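Local structure of transcriptional repressor, TetR family (Thermus thermophilus, 3ANP) at residues E84-L89 with D130-I135. The protein represses transcription of fatty acid degradation genes, probably by binding their operator DNA, and binds acyl-CoA such as lauroyl-CoA. Sequence-based numbering, arbitrary orientation.
Sequences EVLRHL and DLIAEI
Ile135 sets its side chain among Val85, Leu86 and Leu89 of the facing helix. Its two branches divide the work. With chi1 at -61°, CG1 lies anti to the carbonyl carbon and CG2 anti to the backbone N; CG2 meets Leu86. The two side chains run alongside each other, pointing opposite ways, and Ile135 CG2 comes to 3.4 Å from Leu86 CG, closer than carbons normally sit. The other branch ends in CD1. Ile135 CD1 lies 3.9 Å from Val85 CG1. It also touches Leu86 CD2 and Leu89 CD2. Val85 and Leu89 both lie obliquely across the isoleucine.

One turn earlier on 130-135, Ile132 meets Leu86 and Leu89 by separate branches. Ile132 CG2 is 4.2 Å from Leu86 CD2. Ile132 CG1 faces Leu89 CD2 at the same distance. Leu131 adds a looser touch, with Leu131 CD2 at 4.5 Å from Leu89 CD1.

The segments run nearly antiparallel, at 153°, with axes 10.3 Å apart. They join helices 82-99 and 128-142 within the all-helical C-terminal domain of this TetR-family repressor. Val72 of helix 54-77 touches Leu131 and Ile135, and Leu158 and Ala159 of helix 151-172 touch Ile132. The bound dodecyl-CoA is about 8 Å from the Ile132 side chain. All six touching residues are buried and aliphatic, so the two segments are held together by shape and hydrophobic burial, with no polar bond between them.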
ATOM      1  N   GLU A  84      -5.366 -23.455  -0.501  1.00 20.45           N
ATOM      2  CA  GLU A  84      -4.947 -23.634  -1.892  1.00 20.49           C
ATOM      3  C   GLU A  84      -5.708 -22.669  -2.795  1.00 18.40           C
ATOM      4  O   GLU A  84      -5.191 -22.243  -3.826  1.00 17.69           O
ATOM      5  CB  GLU A  84      -5.171 -25.076  -2.366  1.00 24.85           C
ATOM      6  CG  GLU A  84      -3.927 -25.953  -2.236  1.00 36.25           C
ATOM      7  CD  GLU A  84      -2.717 -25.367  -2.963  1.00 41.72           C
ATOM      8  OE1 GLU A  84      -2.811 -25.090  -4.182  1.00 45.66           O
ATOM      9  OE2 GLU A  84      -1.666 -25.184  -2.314  1.00 45.72           O
ATOM     10  N   VAL A  85      -6.936 -22.325  -2.421  1.00 19.57           N
ATOM     11  CA  VAL A  85      -7.690 -21.386  -3.246  1.00 19.37           C
ATOM     12  C   VAL A  85      -7.043 -20.012  -3.109  1.00 18.59           C
ATOM     13  O   VAL A  85      -6.993 -19.244  -4.066  1.00 17.51           O
ATOM     14  CB  VAL A  85      -9.168 -21.309  -2.843  1.00 19.73           C
ATOM     15  CG1 VAL A  85      -9.878 -20.248  -3.714  1.00 19.17           C
ATOM     16  CG2 VAL A  85      -9.827 -22.665  -3.066  1.00 21.47           C
ATOM     17  N   LEU A  86      -6.559 -19.705  -1.910  1.00 19.29           N
ATOM     18  CA  LEU A  86      -5.870 -18.437  -1.663  1.00 21.99           C
ATOM     19  C   LEU A  86      -4.600 -18.349  -2.502  1.00 21.12           C
ATOM     20  O   LEU A  86      -4.356 -17.336  -3.156  1.00 18.41           O
ATOM     21  CB  LEU A  86      -5.480 -18.310  -0.200  1.00 20.96           C
ATOM     22  CG  LEU A  86      -6.546 -17.805   0.758  1.00 27.91           C
ATOM     23  CD1 LEU A  86      -6.000 -17.864   2.179  1.00 28.65           C
ATOM     24  CD2 LEU A  86      -6.932 -16.382   0.380  1.00 25.70           C
ATOM     25  N   ARG A  87      -3.780 -19.399  -2.457  1.00 20.11           N
ATOM     26  CA  ARG A  87      -2.539 -19.426  -3.234  1.00 22.76           C
ATOM     27  C   ARG A  87      -2.851 -19.273  -4.715  1.00 21.46           C
ATOM     28  O   ARG A  87      -2.142 -18.577  -5.439  1.00 21.86           O
ATOM     29  CB  ARG A  87      -1.778 -20.748  -3.044  1.00 25.30           C
ATOM     30  CG  ARG A  87      -1.167 -20.971  -1.677  1.00 36.41           C
ATOM     31  CD  ARG A  87      -0.028 -21.984  -1.778  1.00 40.63           C
ATOM     32  NE  ARG A  87       0.549 -22.296  -0.476  1.00 49.00           N
ATOM     33  CZ  ARG A  87      -0.016 -23.103   0.419  1.00 52.32           C
ATOM     34  NH1 ARG A  87      -1.177 -23.685   0.150  1.00 54.80           N
ATOM     35  NH2 ARG A  87       0.580 -23.327   1.584  1.00 52.96           N
ATOM     36  N   HIS A  88      -3.905 -19.948  -5.163  1.00 19.81           N
ATOM     37  CA  HIS A  88      -4.310 -19.874  -6.562  1.00 20.21           C
ATOM     38  C   HIS A  88      -4.706 -18.446  -6.938  1.00 18.53           C
ATOM     39  O   HIS A  88      -4.288 -17.915  -7.973  1.00 17.49           O
ATOM     40  CB  HIS A  88      -5.498 -20.800  -6.815  1.00 20.97           C
ATOM     41  CG  HIS A  88      -6.081 -20.672  -8.185  1.00 24.80           C
ATOM     42  ND1 HIS A  88      -5.493 -21.236  -9.298  1.00 28.07           N
ATOM     43  CD2 HIS A  88      -7.188 -20.030  -8.628  1.00 23.69           C
ATOM     44  CE1 HIS A  88      -6.214 -20.947 -10.367  1.00 30.23           C
ATOM     45  NE2 HIS A  88      -7.247 -20.215  -9.988  1.00 25.81           N
ATOM     46  N   LEU A  89      -5.524 -17.826  -6.094  1.00 17.07           N
ATOM     47  CA  LEU A  89      -5.981 -16.471  -6.363  1.00 17.65           C
ATOM     48  C   LEU A  89      -4.821 -15.508  -6.574  1.00 20.98           C
ATOM     49  O   LEU A  89      -4.827 -14.709  -7.512  1.00 17.61           O
ATOM     50  CB  LEU A  89      -6.863 -15.974  -5.217  1.00 18.42           C
ATOM     51  CG  LEU A  89      -7.298 -14.504  -5.257  1.00 15.88           C
ATOM     52  CD1 LEU A  89      -8.104 -14.213  -6.501  1.00 18.54           C
ATOM     53  CD2 LEU A  89      -8.123 -14.209  -4.015  1.00 16.61           C
ATOM     54  N   ASP A 130     -12.846  -8.104   0.469  1.00 15.53           N
ATOM     55  CA  ASP A 130     -14.036  -8.892   0.756  1.00 16.19           C
ATOM     56  C   ASP A 130     -14.014 -10.263   0.066  1.00 16.49           C
ATOM     57  O   ASP A 130     -14.508 -11.243   0.627  1.00 17.17           O
ATOM     58  CB  ASP A 130     -15.305  -8.114   0.379  1.00 18.57           C
ATOM     59  CG  ASP A 130     -15.539  -6.900   1.274  1.00 22.22           C
ATOM     60  OD1 ASP A 130     -15.015  -6.862   2.410  1.00 20.78           O
ATOM     61  OD2 ASP A 130     -16.259  -5.979   0.843  1.00 25.80           O
ATOM     62  N   LEU A 131     -13.451 -10.346  -1.141  1.00 14.25           N
ATOM     63  CA  LEU A 131     -13.348 -11.648  -1.813  1.00 16.40           C
ATOM     64  C   LEU A 131     -12.407 -12.553  -0.979  1.00 16.85           C
ATOM     65  O   LEU A 131     -12.672 -13.747  -0.757  1.00 15.19           O
ATOM     66  CB  LEU A 131     -12.788 -11.471  -3.241  1.00 16.82           C
ATOM     67  CG  LEU A 131     -12.482 -12.778  -4.005  1.00 19.53           C
ATOM     68  CD1 LEU A 131     -13.691 -13.703  -3.946  1.00 17.58           C
ATOM     69  CD2 LEU A 131     -12.121 -12.475  -5.469  1.00 15.77           C
ATOM     70  N   ILE A 132     -11.299 -11.989  -0.513  1.00 15.14           N
ATOM     71  CA  ILE A 132     -10.367 -12.778   0.307  1.00 16.58           C
ATOM     72  C   ILE A 132     -11.082 -13.251   1.580  1.00 18.14           C
ATOM     73  O   ILE A 132     -10.927 -14.403   2.007  1.00 16.70           O
ATOM     74  CB  ILE A 132      -9.113 -11.943   0.673  1.00 15.10           C
ATOM     75  CG1 ILE A 132      -8.272 -11.714  -0.589  1.00 15.07           C
ATOM     76  CG2 ILE A 132      -8.280 -12.656   1.753  1.00 14.32           C
ATOM     77  CD1 ILE A 132      -7.196 -10.664  -0.425  1.00 17.01           C
ATOM     78  N   ALA A 133     -11.893 -12.376   2.169  1.00 19.04           N
ATOM     79  CA  ALA A 133     -12.623 -12.742   3.380  1.00 19.43           C
ATOM     80  C   ALA A 133     -13.510 -13.963   3.145  1.00 21.25           C
ATOM     81  O   ALA A 133     -13.715 -14.768   4.058  1.00 22.02           O
ATOM     82  CB  ALA A 133     -13.469 -11.562   3.875  1.00 16.93           C
ATOM     83  N   GLU A 134     -14.046 -14.110   1.933  1.00 20.23           N
ATOM     84  CA  GLU A 134     -14.899 -15.266   1.644  1.00 20.08           C
ATOM     85  C   GLU A 134     -14.083 -16.560   1.708  1.00 20.73           C
ATOM     86  O   GLU A 134     -14.601 -17.610   2.076  1.00 18.49           O
ATOM     87  CB  GLU A 134     -15.545 -15.157   0.249  1.00 23.19           C
ATOM     88  CG  GLU A 134     -16.691 -14.141   0.122  1.00 21.79           C
ATOM     89  CD  GLU A 134     -17.256 -14.073  -1.298  1.00 22.87           C
ATOM     90  OE1 GLU A 134     -17.310 -15.121  -1.978  1.00 20.37           O
ATOM     91  OE2 GLU A 134     -17.655 -12.975  -1.734  1.00 22.92           O
ATOM     92  N   ILE A 135     -12.809 -16.494   1.340  1.00 18.85           N
ATOM     93  CA  ILE A 135     -11.970 -17.688   1.382  1.00 17.07           C
ATOM     94  C   ILE A 135     -11.573 -17.992   2.833  1.00 18.84           C
ATOM     95  O   ILE A 135     -11.470 -19.153   3.235  1.00 21.15           O
ATOM     96  CB  ILE A 135     -10.710 -17.503   0.510  1.00 16.98           C
ATOM     97  CG1 ILE A 135     -11.129 -17.277  -0.954  1.00 15.18           C
ATOM     98  CG2 ILE A 135      -9.817 -18.723   0.617  1.00 18.54           C
ATOM     99  CD1 ILE A 135     -10.012 -16.844  -1.867  1.00 16.94           C
TER